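Local structure of deseasin MCP-01 (Pseudoalteromonas sp., 3VV3) at residues A[58-63]-A[255-260]; A[68-71]-A[77-80]; A[99-102]-A[106-109]; A[151-156]-A[183-188]; A[176-181]-A[215-220]. The protein degrades collagen as a serine protease of the subtilisin family, hydrolysing peptide bonds, probably through a Ser-His-Asp charge-relay triad. One frame throughout, in Å; residues are numbered along the deposited sequence.

Contact 1: residues A[58-63]-A[255-260]; sequences PDLAAN and LSTVPG
T257 reaches from its strand into the loop 58-63 and meets two side chains there, one with each branch. Its methyl CG2 lies 4.0 Å from CB of D59, while its hydroxyl OG1 rests beside the isobutyl end of L60, 3.8 Å from CD1. A chi1 of 48° puts CG2 anti to the carbonyl carbon, by D59, and leaves OG1 by L60. The hydroxyl's polar partner is the carbonyl O of T107, which explains how it can sit buried against leucine carbons. Threonine suits the place because it carries a methyl and a hydroxyl on one branched carbon. D59 likewise offers only its CB to T257; its carboxylate is taken up by ND2 of N119 and the backbone N of V123. This buried cluster is the dense part of the contact. Around it the chains part: P58, A61 and A62 are exposed on one side, and on the other V258 and P259 point their CB atoms away, ahead of G260, whose positive phi suits a residue without a side chain. Strand 254-258 pairs with strand 262-266, so the arrangement is that of a beta hairpin laid against the loop after strand 45-50 in a subtilisin-like fold.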
loop_
_atom_site.group_PDB
_atom_site.type_symbol
_atom_site.label_atom_id
_atom_site.label_comp_id
_atom_site.label_asym_id
_atom_site.label_seq_id
_atom_site.Cartn_x
_atom_site.Cartn_y
_atom_site.Cartn_z
ATOM N N PRO A 58 -8.395 -11.987 17.848
ATOM C CA PRO A 58 -7.914 -12.697 19.040
ATOM C C PRO A 58 -6.545 -12.226 19.550
ATOM O O PRO A 58 -6.264 -12.364 20.748
ATOM C CB PRO A 58 -7.842 -14.154 18.564
ATOM C CG PRO A 58 -8.909 -14.249 17.521
ATOM C CD PRO A 58 -8.889 -12.908 16.809
ATOM N N ASP A 59 -5.702 -11.682 18.673
ATOM C CA ASP A 59 -4.395 -11.208 19.113
ATOM C C ASP A 59 -4.350 -9.700 19.404
ATOM O O ASP A 59 -3.280 -9.165 19.693
ATOM C CB ASP A 59 -3.270 -11.619 18.137
ATOM C CG ASP A 59 -1.994 -12.018 18.862
ATOM O OD1 ASP A 59 -2.094 -12.430 20.041
ATOM O OD2 ASP A 59 -0.894 -11.917 18.272
ATOM N N LEU A 60 -5.500 -9.024 19.343
ATOM C CA LEU A 60 -5.571 -7.606 19.737
ATOM C C LEU A 60 -6.558 -7.339 20.871
ATOM O O LEU A 60 -6.409 -6.357 21.599
ATOM C CB LEU A 60 -5.957 -6.721 18.546
ATOM C CG LEU A 60 -4.951 -6.612 17.403
ATOM C CD1 LEU A 60 -5.543 -5.799 16.256
ATOM C CD2 LEU A 60 -3.655 -5.996 17.878
ATOM N N ALA A 61 -7.564 -8.202 21.006
ATOM C CA ALA A 61 -8.684 -7.962 21.921
ATOM C C ALA A 61 -8.260 -7.579 23.336
ATOM O O ALA A 61 -8.845 -6.679 23.948
ATOM C CB ALA A 61 -9.620 -9.176 21.955
ATOM N N ALA A 62 -7.254 -8.266 23.863
ATOM C CA ALA A 62 -6.811 -8.023 25.229
ATOM C C ALA A 62 -6.180 -6.640 25.386
ATOM O O ALA A 62 -6.106 -6.105 26.498
ATOM C CB ALA A 62 -5.836 -9.104 25.670
ATOM N N ASN A 63 -5.718 -6.072 24.272
ATOM C CA ASN A 63 -5.067 -4.763 24.283
ATOM C C ASN A 63 -5.915 -3.661 23.649
ATOM O O ASN A 63 -5.408 -2.585 23.319
ATOM C CB ASN A 63 -3.689 -4.827 23.606
ATOM C CG ASN A 63 -2.655 -5.535 24.461
ATOM O OD1 ASN A 63 -2.831 -5.677 25.671
ATOM N ND2 ASN A 63 -1.568 -5.984 23.839
ATOM N N LEU A 255 5.326 -8.681 9.267
ATOM C CA LEU A 255 4.162 -9.511 9.529
ATOM C C LEU A 255 3.381 -8.948 10.713
ATOM O O LEU A 255 3.966 -8.614 11.736
ATOM C CB LEU A 255 4.606 -10.938 9.854
ATOM C CG LEU A 255 3.494 -11.929 10.214
ATOM C CD1 LEU A 255 2.621 -12.228 9.004
ATOM C CD2 LEU A 255 4.086 -13.211 10.785
ATOM N N SER A 256 2.062 -8.864 10.580
ATOM C CA SER A 256 1.239 -8.387 11.679
ATOM C C SER A 256 -0.192 -8.882 11.529
ATOM O O SER A 256 -0.521 -9.613 10.590
ATOM C CB SER A 256 1.279 -6.853 11.753
ATOM O OG SER A 256 0.701 -6.376 12.965
ATOM N N THR A 257 -1.034 -8.487 12.473
ATOM C CA THR A 257 -2.452 -8.815 12.463
ATOM C C THR A 257 -3.226 -8.107 11.353
ATOM O O THR A 257 -3.003 -6.920 11.099
ATOM C CB THR A 257 -3.092 -8.377 13.795
ATOM O OG1 THR A 257 -2.684 -7.033 14.092
ATOM C CG2 THR A 257 -2.627 -9.275 14.943
ATOM N N VAL A 258 -4.151 -8.828 10.721
ATOM C CA VAL A 258 -5.165 -8.219 9.852
ATOM C C VAL A 258 -6.548 -8.790 10.200
ATOM O O VAL A 258 -6.640 -9.839 10.834
ATOM C CB VAL A 258 -4.865 -8.407 8.350
ATOM C CG1 VAL A 258 -3.565 -7.680 7.964
ATOM C CG2 VAL A 258 -4.782 -9.886 7.996
ATOM N N PRO A 259 -7.624 -8.104 9.794
ATOM C CA PRO A 259 -8.966 -8.552 10.185
ATOM C C PRO A 259 -9.317 -9.964 9.705
ATOM O O PRO A 259 -8.660 -10.521 8.823
ATOM C CB PRO A 259 -9.885 -7.507 9.542
ATOM C CG PRO A 259 -9.020 -6.271 9.444
ATOM C CD PRO A 259 -7.665 -6.819 9.073
ATOM N N GLY A 260 -10.354 -10.539 10.302
ATOM C CA GLY A 260 -10.713 -11.916 10.015
ATOM C C GLY A 260 -9.748 -12.909 10.640
ATOM O O GLY A 260 -9.457 -13.949 10.047
#

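Contact 2: residues A[68-71]-A[77-80]. With CA (calcium ion), chain C; CA (calcium ion), chain F.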
loop_
_atom_site.group_PDB
_atom_site.type_symbol
_atom_site.label_atom_id
_atom_site.label_comp_id
_atom_site.label_asym_id
_atom_site.label_seq_id
_atom_site.Cartn_x
_atom_site.Cartn_y
_atom_site.Cartn_z
ATOM N N SER A 68 -13.596 4.337 29.818
ATOM C CA SER A 68 -14.119 4.161 31.173
ATOM C C SER A 68 -15.354 5.027 31.406
ATOM O O SER A 68 -16.106 4.805 32.353
ATOM C CB SER A 68 -13.041 4.477 32.210
ATOM O OG SER A 68 -12.734 5.858 32.208
ATOM N N GLY A 69 -15.571 5.997 30.523
ATOM C CA GLY A 69 -16.680 6.931 30.677
ATOM C C GLY A 69 -17.907 6.609 29.841
ATOM O O GLY A 69 -18.881 7.368 29.848
ATOM N N GLU A 70 -17.859 5.496 29.113
ATOM C CA GLU A 70 -18.978 5.067 28.281
ATOM C C GLU A 70 -19.654 3.804 28.785
ATOM O O GLU A 70 -18.996 2.798 29.081
ATOM C CB GLU A 70 -18.526 4.829 26.830
ATOM C CG GLU A 70 -18.585 6.064 25.936
ATOM C CD GLU A 70 -19.994 6.395 25.489
ATOM O OE1 GLU A 70 -20.882 5.548 25.675
ATOM O OE2 GLU A 70 -20.220 7.481 24.937
ATOM N N ILE A 71 -20.977 3.865 28.880
ATOM C CA ILE A 71 -21.790 2.671 29.043
ATOM C C ILE A 71 -22.045 2.112 27.654
ATOM O O ILE A 71 -22.639 2.778 26.816
ATOM C CB ILE A 71 -23.141 3.008 29.700
ATOM C CG1 ILE A 71 -22.908 3.615 31.086
ATOM C CG2 ILE A 71 -24.019 1.773 29.763
ATOM C CD1 ILE A 71 -24.193 3.908 31.857
ATOM N N ASP A 77 -24.245 9.264 24.619
ATOM C CA ASP A 77 -22.869 9.744 24.765
ATOM C C ASP A 77 -22.600 10.061 26.243
ATOM O O ASP A 77 -22.625 11.227 26.635
ATOM C CB ASP A 77 -22.695 11.002 23.891
ATOM C CG ASP A 77 -21.344 11.681 24.067
ATOM O OD1 ASP A 77 -20.427 11.070 24.642
ATOM O OD2 ASP A 77 -21.211 12.851 23.644
ATOM N N ASN A 78 -22.320 9.037 27.059
ATOM C CA ASN A 78 -22.317 9.228 28.524
ATOM C C ASN A 78 -21.248 10.186 29.016
ATOM O O ASN A 78 -21.472 10.926 29.978
ATOM C CB ASN A 78 -22.193 7.909 29.299
ATOM C CG ASN A 78 -23.201 6.877 28.862
ATOM O OD1 ASN A 78 -24.344 6.823 29.355
ATOM N ND2 ASN A 78 -22.787 6.042 27.937
ATOM N N ASP A 79 -20.086 10.175 28.361
ATOM C CA ASP A 79 -18.986 11.039 28.774
ATOM C C ASP A 79 -19.011 12.411 28.107
ATOM O O ASP A 79 -18.160 13.253 28.386
ATOM C CB ASP A 79 -17.613 10.350 28.622
ATOM C CG ASP A 79 -17.337 9.865 27.212
ATOM O OD1 ASP A 79 -18.300 9.667 26.458
ATOM O OD2 ASP A 79 -16.152 9.663 26.862
ATOM N N GLY A 80 -19.999 12.640 27.249
ATOM C CA GLY A 80 -20.174 13.937 26.626
ATOM C C GLY A 80 -18.998 14.373 25.774
ATOM O O GLY A 80 -18.611 15.540 25.782
HETATM CA CA CA C . -18.939 9.196 24.212
HETATM CA CA CA F . -23.087 4.979 26.015
HETATM O O HOH W 1 -19.341 9.100 31.912
#
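N78 fits against both E70 and I71, and its amide group reaches the calcium ion of chain F. The atom modelled as ND2 lies 2.2 Å from that calcium ion and 3.0 Å from the backbone N of I71. A metal and a second donor are both unlikely neighbours for an N-H group, so the amide is probably turned over and its apparent bond to E70 OE1 is doubtful. A glutamate suits position 70 because its two oxygens can serve two metals: OE1 is 2.3 Å from the calcium ion of chain F and OE2 is 2.3 Å from that of chain C. The bend at chi2 (-77°) brings the carboxylate over between them. The carbonyl O of I71 joins the first site, which D74, I76 and D85 complete. D77, D79 and N81, with the carbonyl of Y83, follow the alternating spacing of an EF-hand-like calcium loop, and D86 completes that second site together with E70. D79 brings OD1 to within 2.4 Å of the chain C calcium ion, its carboxylate turned 85° from that of E70, so that negative oxygens gather from different directions around one cation. The other oxygen of D79 is held by N67. G69 faces D79 closely, and any CB on it would collide with CB of D79. A water hydrogen-bonds to the carbonyl O of G69 at 2.7 Å and, weakly, to that of N78.

Contact 3: residues A[99-102]-A[106-109]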
loop_
_atom_site.group_PDB
_atom_site.type_symbol
_atom_site.label_atom_id
_atom_site.label_comp_id
_atom_site.label_asym_id
_atom_site.label_seq_id
_atom_site.Cartn_x
_atom_site.Cartn_y
_atom_site.Cartn_z
ATOM N N PRO A 99 -14.658 1.932 15.901
ATOM C CA PRO A 99 -13.506 2.061 15.004
ATOM C C PRO A 99 -13.189 0.771 14.261
ATOM O O PRO A 99 -12.094 0.680 13.720
ATOM C CB PRO A 99 -12.364 2.380 15.977
ATOM C CG PRO A 99 -12.724 1.566 17.200
ATOM C CD PRO A 99 -14.246 1.650 17.289
ATOM N N MET A 100 -14.114 -0.189 14.214
ATOM C CA MET A 100 -13.829 -1.468 13.554
ATOM C C MET A 100 -13.178 -1.277 12.179
ATOM O O MET A 100 -13.670 -0.527 11.327
ATOM C CB MET A 100 -15.096 -2.326 13.420
ATOM C CG MET A 100 -14.888 -3.588 12.579
ATOM S SD MET A 100 -13.684 -4.725 13.298
ATOM C CE MET A 100 -14.476 -5.109 14.854
ATOM N N ASP A 101 -12.070 -1.981 11.978
ATOM C CA ASP A 101 -11.337 -1.946 10.725
ATOM C C ASP A 101 -11.973 -2.873 9.690
ATOM O O ASP A 101 -12.049 -4.091 9.892
ATOM C CB ASP A 101 -9.905 -2.389 10.991
ATOM C CG ASP A 101 -9.011 -2.255 9.781
ATOM O OD1 ASP A 101 -9.432 -1.633 8.776
ATOM O OD2 ASP A 101 -7.867 -2.762 9.858
ATOM N N ASP A 102 -12.422 -2.292 8.583
ATOM C CA ASP A 102 -12.988 -3.067 7.478
ATOM C C ASP A 102 -12.083 -2.995 6.252
ATOM O O ASP A 102 -12.513 -3.306 5.141
ATOM C CB ASP A 102 -14.397 -2.573 7.128
ATOM C CG ASP A 102 -14.433 -1.090 6.804
ATOM O OD1 ASP A 102 -13.355 -0.461 6.752
ATOM O OD2 ASP A 102 -15.543 -0.554 6.602
ATOM N N GLY A 106 -5.126 -0.471 9.437
ATOM C CA GLY A 106 -5.080 -0.010 10.816
ATOM C C GLY A 106 -4.847 -1.142 11.793
ATOM O O GLY A 106 -4.216 -0.960 12.836
ATOM N N THR A 107 -5.364 -2.317 11.461
ATOM C CA THR A 107 -5.180 -3.487 12.313
ATOM C C THR A 107 -3.739 -3.961 12.244
ATOM O O THR A 107 -3.163 -4.403 13.244
ATOM C CB THR A 107 -6.132 -4.608 11.896
ATOM O OG1 THR A 107 -7.477 -4.150 12.065
ATOM C CG2 THR A 107 -5.910 -5.877 12.746
ATOM N N HIS A 108 -3.154 -3.845 11.058
ATOM C CA HIS A 108 -1.763 -4.228 10.861
ATOM C C HIS A 108 -0.834 -3.360 11.716
ATOM O O HIS A 108 0.012 -3.882 12.456
ATOM C CB HIS A 108 -1.397 -4.149 9.371
ATOM C CG HIS A 108 -0.145 -4.894 9.023
ATOM N ND1 HIS A 108 1.111 -4.350 9.182
ATOM C CD2 HIS A 108 0.039 -6.143 8.528
ATOM C CE1 HIS A 108 2.021 -5.232 8.799
ATOM N NE2 HIS A 108 1.397 -6.327 8.400
ATOM N N VAL A 109 -0.992 -2.040 11.639
ATOM C CA VAL A 109 -0.141 -1.166 12.436
ATOM C C VAL A 109 -0.410 -1.384 13.931
ATOM O O VAL A 109 0.516 -1.350 14.742
ATOM C CB VAL A 109 -0.252 0.335 12.037
ATOM C CG1 VAL A 109 0.028 0.510 10.547
ATOM C CG2 VAL A 109 -1.606 0.900 12.377
#
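D101 grips T107 through a single oxygen. OD2 accepts the hydroxyl of T107, OG1 to OD2 being 2.6 Å, on its anti lone pair, and it also takes the backbone N of T107 at 3.0 Å from above the carboxylate plane. The reach comes from the first torsion of D101 (chi1 -174°), which extends CG away from its own backbone N. In the next shell, OD1 of D101 is held by the hydroxyl of T51 and by the N-H groups of E103 and G104, while T107 OG1 accepts from the N of D54. A carboxylate suits this place at the start of a helix, where N-H groups point outward and would probably stabilise its charge. Exchanging D101 for an alanine would probably leave the hydroxyl and N-H of T107 without their shared acceptor and free the loop to shift from the helix start. Helix 105-114, which begins with the probable triad histidine H105, is thereby tied to the loop after strand 89-91; further along, V109 packs on strand 45-50 and on P274 of helix 269-284.

Contact 4: residues A[151-156]-A[183-188]; sequences KCIDYM and ADAITA
The carboxylate of D154 is the flat side-chain group of this contact, and its OD1 has neighbours on opposite sides of the carboxylate plane. On one side the methyl of A185 approaches, its CB 3.9 Å from OD1. On the other a water donates to OD1 at 2.7 Å. The same water donates to the carbonyl O of A185 at 3.1 Å, so it bridges the two helices between D154 and A185. That carbonyl O is also met by a methyl, CG2 of I153, at 3.6 Å. The helices 151-156 and 183-188 run almost parallel, with their axes 9.4 Å apart and 14° between their directions. They belong to successive beta-alpha-beta crossovers of the subtilisin-like alpha/beta fold: helix 146-161 leads into strand 166-171, and helix 180-191 follows it into strand 195-199. I153 supplies the apolar part of the meeting. Its first torsion (chi1 -60°) puts CG1 beside the backbone N and CG2 beside the carbonyl carbon, which lets CG2 come to 4.1 Å from CB of A185 while CD1 stretches to within 4.4 Å of CG1 of I186. A branched isoleucine can thus touch two residues of the neighbouring helix, and the small alanine opposite leaves it room. I153 also packs on I49 of strand 45-50, and C152, one residue earlier, is joined by a disulfide to C135 of strand 131-136.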
loop_
_atom_site.group_PDB
_atom_site.type_symbol
_atom_site.label_atom_id
_atom_site.label_comp_id
_atom_site.label_asym_id
_atom_site.label_seq_id
_atom_site.Cartn_x
_atom_site.Cartn_y
_atom_site.Cartn_z
ATOM N N LYS A 151 -10.566 15.483 12.854
ATOM C CA LYS A 151 -11.547 14.987 13.811
ATOM C C LYS A 151 -10.919 13.924 14.709
ATOM O O LYS A 151 -11.180 13.888 15.910
ATOM C CB LYS A 151 -12.789 14.426 13.111
ATOM C CG LYS A 151 -13.664 15.490 12.474
ATOM C CD LYS A 151 -14.807 14.876 11.656
ATOM C CE LYS A 151 -15.896 14.286 12.531
ATOM N NZ LYS A 151 -17.031 13.777 11.685
ATOM N N CYS A 152 -10.092 13.064 14.124
ATOM C CA CYS A 152 -9.396 12.030 14.890
ATOM C C CYS A 152 -8.429 12.619 15.904
ATOM O O CYS A 152 -8.418 12.221 17.068
ATOM C CB CYS A 152 -8.645 11.074 13.957
ATOM S SG CYS A 152 -9.745 9.911 13.110
ATOM N N ILE A 153 -7.601 13.555 15.457
ATOM C CA ILE A 153 -6.640 14.178 16.363
ATOM C C ILE A 153 -7.354 14.896 17.510
ATOM O O ILE A 153 -7.007 14.711 18.673
ATOM C CB ILE A 153 -5.680 15.127 15.614
ATOM C CG1 ILE A 153 -4.896 14.337 14.561
ATOM C CG2 ILE A 153 -4.735 15.825 16.601
ATOM C CD1 ILE A 153 -4.222 15.195 13.504
ATOM N N ASP A 154 -8.373 15.682 17.178
ATOM C CA ASP A 154 -9.164 16.361 18.201
ATOM C C ASP A 154 -9.772 15.363 19.194
ATOM O O ASP A 154 -9.814 15.621 20.402
ATOM C CB ASP A 154 -10.283 17.187 17.558
ATOM C CG ASP A 154 -9.767 18.412 16.807
ATOM O OD1 ASP A 154 -8.556 18.717 16.867
ATOM O OD2 ASP A 154 -10.600 19.078 16.151
ATOM N N TYR A 155 -10.260 14.234 18.685
ATOM C CA TYR A 155 -10.865 13.214 19.552
ATOM C C TYR A 155 -9.847 12.673 20.543
ATOM O O TYR A 155 -10.123 12.560 21.741
ATOM C CB TYR A 155 -11.428 12.060 18.712
ATOM C CG TYR A 155 -11.886 10.843 19.495
ATOM C CD1 TYR A 155 -13.116 10.834 20.149
ATOM C CD2 TYR A 155 -11.115 9.680 19.536
ATOM C CE1 TYR A 155 -13.551 9.716 20.858
ATOM C CE2 TYR A 155 -11.549 8.550 20.242
ATOM C CZ TYR A 155 -12.768 8.582 20.895
ATOM O OH TYR A 155 -13.210 7.475 21.583
ATOM N N MET A 156 -8.668 12.339 20.034
ATOM C CA MET A 156 -7.599 11.802 20.870
ATOM C C MET A 156 -7.140 12.827 21.903
ATOM O O MET A 156 -6.886 12.485 23.065
ATOM C CB MET A 156 -6.413 11.361 19.990
ATOM C CG MET A 156 -6.762 10.252 18.990
ATOM S SD MET A 156 -6.999 8.646 19.790
ATOM C CE MET A 156 -7.343 7.624 18.355
ATOM N N ALA A 183 -2.031 21.550 10.952
ATOM C CA ALA A 183 -0.938 22.058 11.783
ATOM C C ALA A 183 -1.463 22.465 13.166
ATOM O O ALA A 183 -0.844 22.178 14.195
ATOM C CB ALA A 183 -0.264 23.236 11.105
ATOM N N ASP A 184 -2.603 23.150 13.176
ATOM C CA ASP A 184 -3.186 23.650 14.418
ATOM C C ASP A 184 -3.670 22.510 15.314
ATOM O O ASP A 184 -3.557 22.588 16.538
ATOM C CB ASP A 184 -4.351 24.595 14.125
ATOM C CG ASP A 184 -3.903 25.951 13.596
ATOM O OD1 ASP A 184 -2.686 26.230 13.558
ATOM O OD2 ASP A 184 -4.788 26.743 13.212
ATOM N N ALA A 185 -4.225 21.464 14.705
ATOM C CA ALA A 185 -4.676 20.311 15.468
ATOM C C ALA A 185 -3.468 19.642 16.120
ATOM O O ALA A 185 -3.527 19.200 17.277
ATOM C CB ALA A 185 -5.413 19.332 14.569
ATOM N N ILE A 186 -2.365 19.582 15.377
ATOM C CA ILE A 186 -1.148 18.980 15.887
ATOM C C ILE A 186 -0.558 19.838 17.001
ATOM O O ILE A 186 -0.070 19.317 18.002
ATOM C CB ILE A 186 -0.121 18.741 14.764
ATOM C CG1 ILE A 186 -0.685 17.725 13.770
ATOM C CG2 ILE A 186 1.215 18.266 15.345
ATOM C CD1 ILE A 186 0.136 17.585 12.481
ATOM N N THR A 187 -0.621 21.154 16.831
ATOM C CA THR A 187 -0.186 22.062 17.884
ATOM C C THR A 187 -0.975 21.832 19.168
ATOM O O THR A 187 -0.405 21.836 20.262
ATOM C CB THR A 187 -0.284 23.526 17.439
ATOM O OG1 THR A 187 0.664 23.758 16.392
ATOM C CG2 THR A 187 0.005 24.464 18.613
ATOM N N ALA A 188 -2.277 21.595 19.038
ATOM C CA ALA A 188 -3.098 21.331 20.213
ATOM C C ALA A 188 -2.676 20.029 20.876
ATOM O O ALA A 188 -2.677 19.922 22.103
ATOM C CB ALA A 188 -4.581 21.289 19.862
HETATM O O HOH W 2 -6.350 18.594 18.484
#

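Contact 5: residues A[176-181]-A[215-220]; sequences GGFSQA and SNYEND
An aromatic pair backed by a hydrogen bond joins Y217, in the loop ahead of strand 222-228, to F178 and S179 at the entrance of helix 180-191. The rings form an offset edge-to-face pair, Y217 presenting its edge to the face of F178, with centroids 5.3 Å apart and planes at 60°. CE1 of Y217 comes within 3.5 Å of CD2 of F178. With CG anti to the backbone N (chi1 -176°), the ring of F178 swings round to lie by that CE1. The hydroxyl is the polar half of the arrangement. S179 N donates to Y217 OH over 2.8 Å at an angle of 155°, and a water lies 2.7 Å from the same OH and donates to the carbonyl O of G177. S179 is the N-cap of the helix: its OG is hydrogen-bonded to the backbone N of L182, and serine suits because this oxygen can accept an N-H at the helix start. The N-H given to Y217 is a separate backbone bond. A tyrosine suits position 217 because it combines a flat apolar ring with a hydroxyl at its far end. A phenylalanine in place of Y217 would probably leave S179 N without its acceptor and break the water link to G177. The ring of Y217 also packs on L182 and on I186 of that helix, while the backbone of G176 is hydrogen-bonded to the second subunit.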
loop_
_atom_site.group_PDB
_atom_site.type_symbol
_atom_site.label_atom_id
_atom_site.label_comp_id
_atom_site.label_asym_id
_atom_site.label_seq_id
_atom_site.Cartn_x
_atom_site.Cartn_y
_atom_site.Cartn_z
ATOM N N GLY A 176 -1.407 15.119 0.318
ATOM C CA GLY A 176 -1.830 16.506 0.266
ATOM C C GLY A 176 -0.714 17.477 0.577
ATOM O O GLY A 176 0.444 17.095 0.751
ATOM N N GLY A 177 -1.072 18.755 0.631
ATOM C CA GLY A 177 -0.100 19.781 0.931
ATOM C C GLY A 177 -0.333 20.314 2.322
ATOM O O GLY A 177 -1.141 19.776 3.080
ATOM N N PHE A 178 0.379 21.382 2.653
ATOM C CA PHE A 178 0.255 22.005 3.960
ATOM C C PHE A 178 -1.175 22.447 4.270
ATOM O O PHE A 178 -1.824 23.116 3.458
ATOM C CB PHE A 178 1.195 23.207 4.043
ATOM C CG PHE A 178 1.207 23.865 5.383
ATOM C CD1 PHE A 178 0.258 24.824 5.704
ATOM C CD2 PHE A 178 2.166 23.526 6.328
ATOM C CE1 PHE A 178 0.259 25.430 6.942
ATOM C CE2 PHE A 178 2.174 24.133 7.574
ATOM C CZ PHE A 178 1.216 25.087 7.879
ATOM N N SER A 179 -1.658 22.067 5.453
ATOM C CA SER A 179 -2.942 22.532 5.967
ATOM C C SER A 179 -2.732 23.226 7.303
ATOM O O SER A 179 -2.199 22.635 8.236
ATOM C CB SER A 179 -3.908 21.356 6.157
ATOM O OG SER A 179 -4.964 21.709 7.040
ATOM N N GLN A 180 -3.164 24.479 7.401
ATOM C CA GLN A 180 -3.059 25.198 8.659
ATOM C C GLN A 180 -3.952 24.564 9.720
ATOM O O GLN A 180 -3.610 24.556 10.907
ATOM C CB GLN A 180 -3.431 26.675 8.481
ATOM C CG GLN A 180 -3.082 27.515 9.699
ATOM C CD GLN A 180 -1.594 27.492 10.001
ATOM O OE1 GLN A 180 -0.777 27.920 9.186
ATOM N NE2 GLN A 180 -1.236 27.000 11.183
ATOM N N ALA A 181 -5.113 24.065 9.300
ATOM C CA ALA A 181 -6.032 23.412 10.226
ATOM C C ALA A 181 -5.388 22.168 10.826
ATOM O O ALA A 181 -5.528 21.906 12.021
ATOM C CB ALA A 181 -7.349 23.055 9.531
ATOM N N SER A 215 4.248 14.287 7.728
ATOM C CA SER A 215 5.596 14.137 8.292
ATOM C C SER A 215 6.440 15.415 8.203
ATOM O O SER A 215 7.290 15.644 9.060
ATOM C CB SER A 215 6.339 12.942 7.694
ATOM O OG SER A 215 6.471 13.079 6.302
ATOM N N ASN A 216 6.195 16.255 7.197
ATOM C CA ASN A 216 6.950 17.506 7.059
ATOM C C ASN A 216 6.486 18.657 7.964
ATOM O O ASN A 216 7.128 19.712 7.984
ATOM C CB ASN A 216 7.009 17.986 5.594
ATOM C CG ASN A 216 8.220 17.453 4.839
ATOM O OD1 ASN A 216 8.324 16.258 4.573
ATOM N ND2 ASN A 216 9.144 18.347 4.487
ATOM N N TYR A 217 5.388 18.488 8.701
ATOM C CA TYR A 217 4.991 19.549 9.630
ATOM C C TYR A 217 6.146 19.798 10.590
ATOM O O TYR A 217 6.747 18.851 11.090
ATOM C CB TYR A 217 3.706 19.209 10.391
ATOM C CG TYR A 217 2.483 19.402 9.532
ATOM C CD1 TYR A 217 2.160 20.665 9.036
ATOM C CD2 TYR A 217 1.661 18.330 9.200
ATOM C CE1 TYR A 217 1.053 20.854 8.226
ATOM C CE2 TYR A 217 0.548 18.507 8.395
ATOM C CZ TYR A 217 0.249 19.776 7.912
ATOM O OH TYR A 217 -0.850 19.963 7.106
ATOM N N GLU A 218 6.465 21.069 10.825
ATOM C CA GLU A 218 7.622 21.429 11.650
ATOM C C GLU A 218 7.327 21.448 13.156
ATOM O O GLU A 218 8.205 21.741 13.983
ATOM C CB GLU A 218 8.187 22.770 11.188
ATOM C CG GLU A 218 8.812 22.714 9.796
ATOM C CD GLU A 218 9.225 24.082 9.296
ATOM O OE1 GLU A 218 8.981 25.075 10.013
ATOM O OE2 GLU A 218 9.790 24.167 8.187
ATOM N N ASN A 219 6.090 21.116 13.510
ATOM C CA ASN A 219 5.699 20.985 14.904
ATOM C C ASN A 219 6.718 20.143 15.677
ATOM O O ASN A 219 7.136 19.079 15.218
ATOM C CB ASN A 219 4.303 20.359 14.994
ATOM C CG ASN A 219 3.228 21.215 14.335
ATOM O OD1 ASN A 219 2.316 21.694 15.010
ATOM N ND2 ASN A 219 3.329 21.414 13.028
ATOM N N ASP A 220 7.132 20.617 16.847
ATOM C CA ASP A 220 8.163 19.907 17.606
ATOM C C ASP A 220 7.777 18.487 18.047
ATOM O O ASP A 220 8.654 17.648 18.265
ATOM C CB ASP A 220 8.615 20.721 18.818
ATOM C CG ASP A 220 9.479 21.909 18.438
ATOM O OD1 ASP A 220 10.224 21.819 17.435
ATOM O OD2 ASP A 220 9.422 22.932 19.154
HETATM O O HOH W 3 -1.594 18.122 5.311
#

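Starting from the N terminus, 58-63 opens contact 1, which closes only at 255-260, so that contacts 2 to 5 all lie within its span. Contact 2 closes a tight surface loop between strands 45-50 and 89-91, and contact 3 a short one between strand 89-91 and helix 105-114. Contact 4 joins helices 146-161 and 180-191 across strand 166-171; contact 5 joins the start of helix 180-191 to the loop before strand 222-228, across strand 195-199. Their segments alternate, so the two cross, and they touch through I186 and Y217. Contact 3 touches contact 1 through T107 and H108, tying helix 105-114 to the hairpin; contact 5 lies across the chain's centre from contact 1.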